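NADH dehydrogenase, putative (Plasmodium falciparum, PDB 5JWC) probably catalyses FAD-dependent oxidation of NADH with electron transfer to ubiquinone, as a type II NADH dehydrogenase inhibited by the quinolone RYL-552. Local coordinates at residues L72-L77 and T204-D209; L162-K167 and Y290-W295; N212-I217 and Y515-I520. One frame throughout, in Å; residues are numbered along the deposited sequence.

Contact 1: residues L72-L77 and T204-D209; sequences LCSGTL and TAEFAD. With 4W0 (5-fluoro-3-methyl-2-{4-[4-(trifluoromethoxy)benzyl]phenyl}quinolin-4(1H)-one), chain M; 4W0 (5-fluoro-3-methyl-2-{4-[4-(trifluoromethoxy)benzyl]phenyl}quinolin-4(1H)-one), chain L.
The hydroxyls of S74 and T76 both donate a hydrogen bond to E206 OE2. The contact joins the end of helix 69-74 to helix 198-218, which follows what is probably a Rossmann-type GxGxxG turn in this pyridine nucleotide-disulphide oxidoreductase fold. Its tight part is polar. S74 OG lies 2.6 Å from E206 OE2, on the anti side and 34° out of the carboxylate plane, while T76 OG1 lies 2.7 Å from E206 OE2 on the syn side, 23° out of plane. Both come from the same face, so two donors fix the rotation of a buried carboxylate. The chi1 of S74 (58°) folds OG back over the main chain and toward E206. Packing on the F207 side is looser: C73 CB is 4.1 Å from F207 CE2, and C73 O approaches the ring obliquely. The buried contact is flanked by two inhibitor molecules. The chain M inhibitor lies beside D209, whose carboxylate is held by Y463 and N466; the chain L inhibitor packs where the chain leaves the helix, with G75 CA 3.4 Å from its C6. E206 OE1, the oxygen not used by the hydroxyls, comes within 3.0 Å of C2 of the chain M inhibitor.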
# COMPACT_ATOMS: atom_id res chain seq x y z
N LEU A 72 -3.70 -0.64 -11.71
CA LEU A 72 -3.66 -0.54 -10.27
C LEU A 72 -5.05 -0.71 -9.65
O LEU A 72 -5.17 -1.30 -8.57
CB LEU A 72 -3.06 0.81 -9.87
CG LEU A 72 -2.18 1.01 -8.66
CD1 LEU A 72 -1.10 -0.06 -8.54
CD2 LEU A 72 -1.57 2.42 -8.75
N CYS A 73 -6.08 -0.21 -10.34
CA CYS A 73 -7.46 -0.37 -9.88
C CYS A 73 -7.87 -1.83 -9.67
O CYS A 73 -8.65 -2.13 -8.77
CB CYS A 73 -8.47 0.28 -10.86
SG CYS A 73 -8.30 2.06 -11.04
N SER A 74 -7.35 -2.73 -10.49
CA SER A 74 -7.77 -4.12 -10.41
C SER A 74 -6.75 -4.96 -9.67
O SER A 74 -7.00 -6.11 -9.32
CB SER A 74 -7.95 -4.71 -11.81
OG SER A 74 -6.72 -4.58 -12.51
N GLY A 75 -5.56 -4.38 -9.50
CA GLY A 75 -4.44 -5.06 -8.89
C GLY A 75 -3.59 -5.85 -9.88
O GLY A 75 -2.77 -6.67 -9.47
N THR A 76 -3.75 -5.60 -11.17
CA THR A 76 -2.92 -6.27 -12.17
C THR A 76 -1.43 -5.90 -12.02
O THR A 76 -0.54 -6.72 -12.24
CB THR A 76 -3.39 -5.94 -13.62
OG1 THR A 76 -4.65 -6.58 -13.87
CG2 THR A 76 -2.39 -6.43 -14.66
N LEU A 77 -1.16 -4.64 -11.67
CA LEU A 77 0.21 -4.20 -11.40
C LEU A 77 0.22 -3.51 -10.04
O LEU A 77 -0.82 -3.07 -9.57
CB LEU A 77 0.70 -3.25 -12.48
CG LEU A 77 0.78 -3.81 -13.90
CD1 LEU A 77 1.13 -2.68 -14.87
CD2 LEU A 77 1.81 -4.92 -13.96
N THR A 204 -12.66 -0.16 -17.03
CA THR A 204 -13.76 -1.10 -17.21
C THR A 204 -13.23 -2.51 -17.55
O THR A 204 -13.67 -3.50 -16.97
CB THR A 204 -14.74 -0.60 -18.32
OG1 THR A 204 -15.26 0.69 -17.97
CG2 THR A 204 -15.92 -1.56 -18.51
N ALA A 205 -12.29 -2.58 -18.48
CA ALA A 205 -11.71 -3.86 -18.91
C ALA A 205 -11.01 -4.59 -17.76
O ALA A 205 -11.13 -5.80 -17.61
CB ALA A 205 -10.72 -3.62 -20.08
N GLU A 206 -10.27 -3.83 -16.95
CA GLU A 206 -9.52 -4.40 -15.83
C GLU A 206 -10.44 -4.97 -14.77
O GLU A 206 -10.20 -6.07 -14.26
CB GLU A 206 -8.61 -3.33 -15.23
CG GLU A 206 -7.34 -3.09 -16.05
CD GLU A 206 -6.40 -4.28 -16.01
OE1 GLU A 206 -5.56 -4.41 -16.92
OE2 GLU A 206 -6.50 -5.09 -15.05
N PHE A 207 -11.49 -4.23 -14.42
CA PHE A 207 -12.51 -4.75 -13.53
C PHE A 207 -13.23 -5.96 -14.11
O PHE A 207 -13.51 -6.90 -13.37
CB PHE A 207 -13.51 -3.66 -13.16
CG PHE A 207 -13.09 -2.88 -11.96
CD1 PHE A 207 -12.91 -3.52 -10.74
CD2 PHE A 207 -12.80 -1.53 -12.05
CE1 PHE A 207 -12.49 -2.81 -9.61
CE2 PHE A 207 -12.39 -0.82 -10.94
CZ PHE A 207 -12.23 -1.46 -9.71
N ALA A 208 -13.51 -5.95 -15.41
CA ALA A 208 -14.19 -7.10 -16.02
C ALA A 208 -13.33 -8.35 -15.88
O ALA A 208 -13.86 -9.42 -15.56
CB ALA A 208 -14.52 -6.83 -17.51
N ASP A 209 -12.03 -8.22 -16.12
CA ASP A 209 -11.11 -9.35 -15.96
C ASP A 209 -11.06 -9.83 -14.50
O ASP A 209 -11.17 -11.02 -14.22
CB ASP A 209 -9.70 -9.00 -16.40
CG ASP A 209 -9.57 -8.81 -17.92
OD1 ASP A 209 -10.51 -9.12 -18.68
OD2 ASP A 209 -8.49 -8.33 -18.33
C1 4W0 M . -2.97 -5.25 -19.10
C2 4W0 M . -3.87 -6.19 -18.58
C3 4W0 M . -3.73 -7.56 -18.89
C4 4W0 M . -2.69 -8.00 -19.73
C5 4W0 M . -1.79 -7.06 -20.25
C6 4W0 M . -1.92 -5.70 -19.94
O1 4W0 M . -13.31 -15.19 -18.84
C7 4W0 M . -2.54 -9.46 -20.05
C8 4W0 M . -3.49 -10.42 -19.51
C9 4W0 M . -4.58 -9.94 -18.63
C10 4W0 M . -5.65 -10.82 -18.03
C11 4W0 M . -6.54 -11.52 -18.86
C12 4W0 M . -7.56 -12.30 -18.33
C13 4W0 M . -7.69 -12.33 -16.95
C14 4W0 M . -6.85 -11.63 -16.14
C15 4W0 M . -5.83 -10.86 -16.66
O2 4W0 M . -1.64 -9.85 -20.77
N 4W0 M . -4.70 -8.54 -18.33
C16 4W0 M . -8.73 -13.12 -16.22
C17 4W0 M . -9.94 -13.63 -16.95
C18 4W0 M . -10.77 -12.77 -17.66
C19 4W0 M . -11.89 -13.29 -18.30
C20 4W0 M . -12.18 -14.65 -18.19
C21 4W0 M . -11.36 -15.51 -17.46
C22 4W0 M . -10.25 -14.99 -16.83
C23 4W0 M . -3.33 -11.89 -19.85
F1 4W0 M . -0.80 -7.47 -21.04
C24 4W0 M . -13.13 -15.57 -20.18
F2 4W0 M . -12.87 -14.47 -20.89
F3 4W0 M . -14.25 -16.14 -20.65
F4 4W0 M . -12.10 -16.43 -20.25
C1 4W0 L . -2.86 -2.66 -6.40
C2 4W0 L . -3.00 -2.40 -5.03
C3 4W0 L . -2.33 -3.23 -4.11
C4 4W0 L . -1.52 -4.31 -4.52
C5 4W0 L . -1.39 -4.56 -5.88
C6 4W0 L . -2.04 -3.74 -6.82
O1 4W0 L . -6.20 -1.68 7.36
C7 4W0 L . -0.81 -5.18 -3.51
C8 4W0 L . -0.96 -4.89 -2.10
C9 4W0 L . -1.82 -3.75 -1.71
C10 4W0 L . -2.02 -3.28 -0.31
C11 4W0 L . -0.83 -2.88 0.30
C12 4W0 L . -0.85 -2.40 1.59
C13 4W0 L . -2.06 -2.29 2.23
C14 4W0 L . -3.26 -2.65 1.62
C15 4W0 L . -3.23 -3.15 0.32
O2 4W0 L . -0.12 -6.12 -3.85
N 4W0 L . -2.47 -2.93 -2.68
C16 4W0 L . -1.95 -1.72 3.61
C17 4W0 L . -3.09 -1.76 4.57
C18 4W0 L . -3.63 -2.96 5.00
C19 4W0 L . -4.66 -2.94 5.93
C20 4W0 L . -5.14 -1.72 6.42
C21 4W0 L . -4.58 -0.53 5.98
C22 4W0 L . -3.55 -0.54 5.05
C23 4W0 L . -0.23 -5.76 -1.10
F1 4W0 L . -0.63 -5.57 -6.29
C24 4W0 L . -7.51 -2.10 6.97
F2 4W0 L . -7.72 -1.75 5.69
F3 4W0 L . -8.46 -1.56 7.77
F4 4W0 L . -7.60 -3.43 7.11

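Contact 2: residues L162-K167 and Y290-W295; sequences LKIRKK and YGLLIW. With 4W0 (5-fluoro-3-methyl-2-{4-[4-(trifluoromethoxy)benzyl]phenyl}quinolin-4(1H)-one), chain L.
I164 and I294 meet through methyl and methylene groups, and the flat group that matters, the guanidinium of R165, lies on the other flank of the same helix. One of its faces is covered by the quinolone of the chain L inhibitor: C2 of the ligand stands 3.4 Å above the guanidinium plane, offset toward its rim, and the ring N also lies over that face. An extended chain from CG to NE carries the group there, and R165 CD passes 3.5 Å from ligand C2.

Toward the sheet, helix 158-174 packs on the parallel, Rossmann-like sheet that holds strand 292-295. The short axes run nearly antiparallel, at 162°, and approach to 9.8 Å. Both branches of I164 are used: CG2 is 3.8 Å from I294 CD1, while I164 CD1 rests 4.0 Å from I294 CG2. L292 CD2 reaches I164 O at 4.0 Å. At the margin K167 CG, thrown away from the backbone N by chi1 (175°), lies 4.0 Å from L292 CD1, and the two side chains run alongside in opposite senses. With mainly apolar packing and no hydrogen bond between the segments, helix and strand are held by the burial of I164, L292 and I294, while R165 faces the inhibitor.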
# COMPACT_ATOMS: atom_id res chain seq x y z
N LEU A 162 -6.14 3.41 -5.88
CA LEU A 162 -6.18 2.52 -4.72
C LEU A 162 -7.50 2.61 -3.94
O LEU A 162 -7.97 1.63 -3.38
CB LEU A 162 -4.98 2.81 -3.81
CG LEU A 162 -3.67 2.59 -4.56
CD1 LEU A 162 -2.52 2.94 -3.70
CD2 LEU A 162 -3.50 1.14 -5.00
N LYS A 163 -8.10 3.80 -3.90
CA LYS A 163 -9.37 3.97 -3.22
C LYS A 163 -10.48 3.28 -4.00
O LYS A 163 -11.40 2.70 -3.42
CB LYS A 163 -9.67 5.46 -3.07
CG LYS A 163 -8.84 6.08 -1.99
CD LYS A 163 -9.08 7.58 -1.87
CE LYS A 163 -8.37 8.11 -0.62
NZ LYS A 163 -8.71 7.25 0.55
N ILE A 164 -10.38 3.35 -5.33
CA ILE A 164 -11.31 2.65 -6.19
C ILE A 164 -11.23 1.15 -5.94
O ILE A 164 -12.24 0.49 -5.72
CB ILE A 164 -11.03 2.96 -7.66
CG1 ILE A 164 -11.53 4.38 -7.98
CG2 ILE A 164 -11.70 1.94 -8.56
CD1 ILE A 164 -11.11 4.89 -9.34
N ARG A 165 -10.01 0.62 -5.97
CA ARG A 165 -9.78 -0.79 -5.68
C ARG A 165 -10.32 -1.17 -4.31
O ARG A 165 -11.02 -2.17 -4.17
CB ARG A 165 -8.28 -1.11 -5.75
CG ARG A 165 -7.96 -2.57 -5.48
CD ARG A 165 -6.46 -2.84 -5.53
NE ARG A 165 -6.15 -4.17 -5.03
CZ ARG A 165 -5.94 -4.47 -3.75
NH1 ARG A 165 -5.99 -3.51 -2.83
NH2 ARG A 165 -5.67 -5.73 -3.40
N LYS A 166 -9.99 -0.37 -3.29
CA LYS A 166 -10.43 -0.69 -1.93
C LYS A 166 -11.98 -0.66 -1.81
O LYS A 166 -12.57 -1.52 -1.15
CB LYS A 166 -9.80 0.26 -0.92
CG LYS A 166 -10.37 0.08 0.51
CD LYS A 166 -9.56 0.83 1.56
CE LYS A 166 -10.15 0.64 2.98
NZ LYS A 166 -10.80 -0.68 3.20
N LYS A 167 -12.62 0.32 -2.45
CA LYS A 167 -14.07 0.43 -2.38
C LYS A 167 -14.72 -0.81 -2.99
O LYS A 167 -15.63 -1.39 -2.42
CB LYS A 167 -14.58 1.70 -3.08
CG LYS A 167 -16.13 1.79 -3.14
CD LYS A 167 -16.74 1.97 -1.76
CE LYS A 167 -18.24 2.29 -1.86
NZ LYS A 167 -18.83 2.49 -0.51
N TYR A 290 -26.35 2.29 -8.39
CA TYR A 290 -24.93 1.97 -8.47
C TYR A 290 -24.31 1.76 -7.09
O TYR A 290 -24.79 2.33 -6.11
CB TYR A 290 -24.17 3.08 -9.19
CG TYR A 290 -23.91 4.31 -8.34
CD1 TYR A 290 -24.86 5.32 -8.23
CD2 TYR A 290 -22.72 4.45 -7.65
CE1 TYR A 290 -24.61 6.44 -7.45
CE2 TYR A 290 -22.47 5.56 -6.87
CZ TYR A 290 -23.42 6.56 -6.78
OH TYR A 290 -23.16 7.67 -6.02
N GLY A 291 -23.23 0.98 -7.03
CA GLY A 291 -22.45 0.85 -5.81
C GLY A 291 -21.12 1.59 -5.86
O GLY A 291 -20.62 2.07 -4.85
N LEU A 292 -20.54 1.66 -7.05
CA LEU A 292 -19.27 2.34 -7.25
C LEU A 292 -19.33 3.12 -8.55
O LEU A 292 -19.57 2.54 -9.61
CB LEU A 292 -18.12 1.31 -7.28
CG LEU A 292 -16.71 1.69 -7.75
CD1 LEU A 292 -16.14 2.85 -6.95
CD2 LEU A 292 -15.78 0.47 -7.66
N LEU A 293 -19.12 4.43 -8.47
CA LEU A 293 -19.16 5.31 -9.64
C LEU A 293 -17.77 5.88 -9.90
O LEU A 293 -17.21 6.56 -9.05
CB LEU A 293 -20.16 6.45 -9.45
CG LEU A 293 -20.31 7.46 -10.59
CD1 LEU A 293 -20.83 6.78 -11.85
CD2 LEU A 293 -21.27 8.57 -10.16
N ILE A 294 -17.23 5.59 -11.08
CA ILE A 294 -15.88 6.02 -11.42
C ILE A 294 -15.94 7.10 -12.49
O ILE A 294 -16.50 6.89 -13.57
CB ILE A 294 -15.03 4.83 -11.88
CG1 ILE A 294 -14.82 3.88 -10.70
CG2 ILE A 294 -13.67 5.28 -12.44
CD1 ILE A 294 -14.49 2.45 -11.10
N TRP A 295 -15.36 8.26 -12.19
CA TRP A 295 -15.37 9.38 -13.12
C TRP A 295 -14.02 9.46 -13.85
O TRP A 295 -13.03 9.95 -13.31
CB TRP A 295 -15.65 10.69 -12.36
CG TRP A 295 -16.20 11.79 -13.21
CD1 TRP A 295 -15.50 12.83 -13.79
CD2 TRP A 295 -17.57 11.99 -13.55
NE1 TRP A 295 -16.37 13.65 -14.48
CE2 TRP A 295 -17.64 13.16 -14.33
CE3 TRP A 295 -18.75 11.30 -13.26
CZ2 TRP A 295 -18.85 13.64 -14.84
CZ3 TRP A 295 -19.95 11.79 -13.76
CH2 TRP A 295 -19.98 12.94 -14.53
C1 4W0 L . -2.86 -2.66 -6.40
C2 4W0 L . -3.00 -2.40 -5.03
C3 4W0 L . -2.33 -3.23 -4.11
C4 4W0 L . -1.52 -4.31 -4.52
C5 4W0 L . -1.39 -4.56 -5.88
C6 4W0 L . -2.04 -3.74 -6.82
O1 4W0 L . -6.20 -1.68 7.36
C7 4W0 L . -0.81 -5.18 -3.51
C8 4W0 L . -0.96 -4.89 -2.10
C9 4W0 L . -1.82 -3.75 -1.71
C10 4W0 L . -2.02 -3.28 -0.31
C11 4W0 L . -0.83 -2.88 0.30
C12 4W0 L . -0.85 -2.40 1.59
C13 4W0 L . -2.06 -2.29 2.23
C14 4W0 L . -3.26 -2.65 1.62
C15 4W0 L . -3.23 -3.15 0.32
O2 4W0 L . -0.12 -6.12 -3.85
N 4W0 L . -2.47 -2.93 -2.68
C16 4W0 L . -1.95 -1.72 3.61
C17 4W0 L . -3.09 -1.76 4.57
C18 4W0 L . -3.63 -2.96 5.00
C19 4W0 L . -4.66 -2.94 5.93
C20 4W0 L . -5.14 -1.72 6.42
C21 4W0 L . -4.58 -0.53 5.98
C22 4W0 L . -3.55 -0.54 5.05
C23 4W0 L . -0.23 -5.76 -1.10
F1 4W0 L . -0.63 -5.57 -6.29
C24 4W0 L . -7.51 -2.10 6.97
F2 4W0 L . -7.72 -1.75 5.69
F3 4W0 L . -8.46 -1.56 7.77
F4 4W0 L . -7.60 -3.43 7.11

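Contact 3: residues N212-I217 and Y515-I520; sequences NKEVKI and YGRPFI. With 4W0 (5-fluoro-3-methyl-2-{4-[4-(trifluoromethoxy)benzyl]phenyl}quinolin-4(1H)-one), chain M; 4W0 (5-fluoro-3-methyl-2-{4-[4-(trifluoromethoxy)benzyl]phenyl}quinolin-4(1H)-one), chain L.
E214 and R517 form the polar centre of this contact, a salt bridge in which two guanidinium nitrogens converge on one oxygen. R517 NH1 is 2.9 Å from E214 OE1 and meets its syn lone pair, whereas R517 NE, 3.0 Å from E214 OE1, comes from above the carboxylate plane. OE1 lies near the guanidinium plane, yet the two flat groups are turned 70° apart. The second carboxylate oxygen takes a backbone bond: R517 N donates to E214 OE2 at 2.9 Å and 170°, nearly straight. Three N-H groups of one residue therefore grip a buried carboxylate, and the bend at chi2 of E214 (88°) swings it toward the loop. E214 OE2 also comes within 3.5 Å of G516 CA.

The geometry ties the Rossmann-type domain, through helix 198-218 with its wider pi-type turn at 212-215, to the NDH2 C-terminal domain, where G516 opens the loop after helix 499-515.

Apolar packing lies beside the bridge. F519 turns its edge to the helix, with E214 CB 3.6 Å from F519 CE2, and V215 CG2 is 4.2 Å from F519 CE1.

The chain M inhibitor borders the same residues. Its C14 lies 3.0 Å from R517 NH1, at the guanidinium edge. The aliphatic part of K213 crosses R517 at about a right angle, with K213 CD 3.4 Å from ligand C16, while N212 CB packs on the trifluoromethoxyphenyl ring.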
# COMPACT_ATOMS: atom_id res chain seq x y z
N ASN A 212 -14.31 -11.58 -13.62
CA ASN A 212 -14.39 -12.88 -14.28
C ASN A 212 -13.38 -13.90 -13.81
O ASN A 212 -13.54 -15.08 -14.08
CB ASN A 212 -14.25 -12.71 -15.79
CG ASN A 212 -15.54 -12.29 -16.44
OD1 ASN A 212 -16.62 -12.70 -16.00
ND2 ASN A 212 -15.46 -11.46 -17.47
N LYS A 213 -12.32 -13.46 -13.14
CA LYS A 213 -11.32 -14.43 -12.70
C LYS A 213 -11.28 -14.60 -11.18
O LYS A 213 -11.95 -15.47 -10.64
CB LYS A 213 -9.94 -14.03 -13.21
CG LYS A 213 -8.91 -15.16 -13.05
CD LYS A 213 -7.54 -14.75 -13.54
CE LYS A 213 -6.62 -15.95 -13.68
NZ LYS A 213 -5.28 -15.55 -14.21
N GLU A 214 -10.51 -13.76 -10.48
CA GLU A 214 -10.31 -13.95 -9.05
C GLU A 214 -11.60 -13.77 -8.25
O GLU A 214 -11.85 -14.51 -7.31
CB GLU A 214 -9.23 -12.99 -8.53
CG GLU A 214 -7.81 -13.31 -9.04
CD GLU A 214 -7.48 -12.63 -10.36
OE1 GLU A 214 -8.38 -12.01 -10.98
OE2 GLU A 214 -6.30 -12.72 -10.77
N VAL A 215 -12.43 -12.80 -8.63
CA VAL A 215 -13.65 -12.53 -7.90
C VAL A 215 -14.63 -13.69 -8.08
O VAL A 215 -15.24 -14.16 -7.10
CB VAL A 215 -14.31 -11.20 -8.35
CG1 VAL A 215 -15.67 -11.04 -7.70
CG2 VAL A 215 -13.40 -10.03 -8.00
N LYS A 216 -14.75 -14.19 -9.30
CA LYS A 216 -15.63 -15.31 -9.59
C LYS A 216 -15.22 -16.53 -8.73
O LYS A 216 -16.07 -17.25 -8.22
CB LYS A 216 -15.60 -15.67 -11.08
CG LYS A 216 -16.65 -16.71 -11.50
CD LYS A 216 -16.50 -17.11 -12.97
CE LYS A 216 -17.80 -17.69 -13.53
NZ LYS A 216 -17.62 -18.24 -14.90
N ILE A 217 -13.92 -16.72 -8.55
CA ILE A 217 -13.38 -17.81 -7.75
C ILE A 217 -13.60 -17.60 -6.26
O ILE A 217 -14.07 -18.51 -5.56
CB ILE A 217 -11.88 -18.00 -8.05
CG1 ILE A 217 -11.71 -18.55 -9.47
CG2 ILE A 217 -11.22 -18.92 -7.04
CD1 ILE A 217 -10.28 -18.52 -9.96
N TYR A 515 -0.26 -16.63 -8.87
CA TYR A 515 -1.00 -16.55 -7.61
C TYR A 515 -2.26 -15.71 -7.71
O TYR A 515 -3.04 -15.68 -6.77
CB TYR A 515 -0.08 -16.00 -6.49
CG TYR A 515 1.23 -16.75 -6.39
CD1 TYR A 515 1.28 -18.05 -5.90
CD2 TYR A 515 2.42 -16.17 -6.81
CE1 TYR A 515 2.47 -18.75 -5.82
CE2 TYR A 515 3.63 -16.87 -6.73
CZ TYR A 515 3.63 -18.15 -6.23
OH TYR A 515 4.82 -18.84 -6.17
N GLY A 516 -2.46 -15.03 -8.83
CA GLY A 516 -3.63 -14.18 -9.03
C GLY A 516 -3.51 -12.80 -8.41
O GLY A 516 -2.57 -12.53 -7.66
N ARG A 517 -4.46 -11.91 -8.71
CA ARG A 517 -4.47 -10.59 -8.12
C ARG A 517 -4.81 -10.64 -6.62
O ARG A 517 -5.55 -11.50 -6.18
CB ARG A 517 -5.44 -9.68 -8.88
CG ARG A 517 -4.93 -9.33 -10.28
CD ARG A 517 -6.00 -8.62 -11.08
NE ARG A 517 -6.85 -9.59 -11.71
CZ ARG A 517 -6.93 -9.78 -13.02
NH1 ARG A 517 -7.74 -10.72 -13.47
NH2 ARG A 517 -6.25 -9.00 -13.85
N PRO A 518 -4.23 -9.72 -5.84
CA PRO A 518 -4.41 -9.72 -4.38
C PRO A 518 -5.75 -9.13 -3.94
O PRO A 518 -6.32 -8.28 -4.64
CB PRO A 518 -3.24 -8.85 -3.89
CG PRO A 518 -3.00 -7.90 -5.03
CD PRO A 518 -3.23 -8.73 -6.27
N PHE A 519 -6.24 -9.58 -2.80
CA PHE A 519 -7.45 -9.04 -2.20
C PHE A 519 -7.14 -8.21 -0.94
O PHE A 519 -8.04 -7.65 -0.33
CB PHE A 519 -8.43 -10.18 -1.86
CG PHE A 519 -9.13 -10.73 -3.07
CD1 PHE A 519 -10.37 -10.22 -3.45
CD2 PHE A 519 -8.54 -11.71 -3.85
CE1 PHE A 519 -11.02 -10.71 -4.58
CE2 PHE A 519 -9.19 -12.20 -4.98
CZ PHE A 519 -10.43 -11.70 -5.34
N ILE A 520 -5.86 -8.11 -0.58
CA ILE A 520 -5.49 -7.37 0.63
C ILE A 520 -5.81 -5.89 0.48
O ILE A 520 -5.49 -5.26 -0.54
CB ILE A 520 -3.97 -7.55 0.98
CG1 ILE A 520 -3.56 -6.67 2.15
CG2 ILE A 520 -3.11 -7.25 -0.21
CD1 ILE A 520 -4.22 -7.11 3.46
C1 4W0 M . -2.97 -5.25 -19.10
C2 4W0 M . -3.87 -6.19 -18.58
C3 4W0 M . -3.73 -7.56 -18.89
C4 4W0 M . -2.69 -8.00 -19.73
C5 4W0 M . -1.79 -7.06 -20.25
C6 4W0 M . -1.92 -5.70 -19.94
O1 4W0 M . -13.31 -15.19 -18.84
C7 4W0 M . -2.54 -9.46 -20.05
C8 4W0 M . -3.49 -10.42 -19.51
C9 4W0 M . -4.58 -9.94 -18.63
C10 4W0 M . -5.65 -10.82 -18.03
C11 4W0 M . -6.54 -11.52 -18.86
C12 4W0 M . -7.56 -12.30 -18.33
C13 4W0 M . -7.69 -12.33 -16.95
C14 4W0 M . -6.85 -11.63 -16.14
C15 4W0 M . -5.83 -10.86 -16.66
O2 4W0 M . -1.64 -9.85 -20.77
N 4W0 M . -4.70 -8.54 -18.33
C16 4W0 M . -8.73 -13.12 -16.22
C17 4W0 M . -9.94 -13.63 -16.95
C18 4W0 M . -10.77 -12.77 -17.66
C19 4W0 M . -11.89 -13.29 -18.30
C20 4W0 M . -12.18 -14.65 -18.19
C21 4W0 M . -11.36 -15.51 -17.46
C22 4W0 M . -10.25 -14.99 -16.83
C23 4W0 M . -3.33 -11.89 -19.85
F1 4W0 M . -0.80 -7.47 -21.04
C24 4W0 M . -13.13 -15.57 -20.18
F2 4W0 M . -12.87 -14.47 -20.89
F3 4W0 M . -14.25 -16.14 -20.65
F4 4W0 M . -12.10 -16.43 -20.25
C1 4W0 L . -2.86 -2.66 -6.40
C2 4W0 L . -3.00 -2.40 -5.03
C3 4W0 L . -2.33 -3.23 -4.11
C4 4W0 L . -1.52 -4.31 -4.52
C5 4W0 L . -1.39 -4.56 -5.88
C6 4W0 L . -2.04 -3.74 -6.82
O1 4W0 L . -6.20 -1.68 7.36
C7 4W0 L . -0.81 -5.18 -3.51
C8 4W0 L . -0.96 -4.89 -2.10
C9 4W0 L . -1.82 -3.75 -1.71
C10 4W0 L . -2.02 -3.28 -0.31
C11 4W0 L . -0.83 -2.88 0.30
C12 4W0 L . -0.85 -2.40 1.59
C13 4W0 L . -2.06 -2.29 2.23
C14 4W0 L . -3.26 -2.65 1.62
C15 4W0 L . -3.23 -3.15 0.32
O2 4W0 L . -0.12 -6.12 -3.85
N 4W0 L . -2.47 -2.93 -2.68
C16 4W0 L . -1.95 -1.72 3.61
C17 4W0 L . -3.09 -1.76 4.57
C18 4W0 L . -3.63 -2.96 5.00
C19 4W0 L . -4.66 -2.94 5.93
C20 4W0 L . -5.14 -1.72 6.42
C21 4W0 L . -4.58 -0.53 5.98
C22 4W0 L . -3.55 -0.54 5.05
C23 4W0 L . -0.23 -5.76 -1.10
F1 4W0 L . -0.63 -5.57 -6.29
C24 4W0 L . -7.51 -2.10 6.97
F2 4W0 L . -7.72 -1.75 5.69
F3 4W0 L . -8.46 -1.56 7.77
F4 4W0 L . -7.60 -3.43 7.11

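The three contacts are fastened together by two arginines. R517 of contact 3 reaches contact 1 through NH2, 2.9 Å from T76 OG1, a probable hydrogen bond to a hydroxyl that is also bound to E206. R165 of contact 2 holds the tail of contact 3: its NH2 lies 2.9 Å from P518 O and 2.9 Å from I520 O, both probable hydrogen bonds. Contacts 1 and 2 pack directly, with F207 CZ 3.6 Å from I164 CG2. All three touch the chain L inhibitor, and contacts 1 and 3, which share helix 198-218, also line the chain M site. The flavin is near but apart, about 8 Å from the side chain of C73.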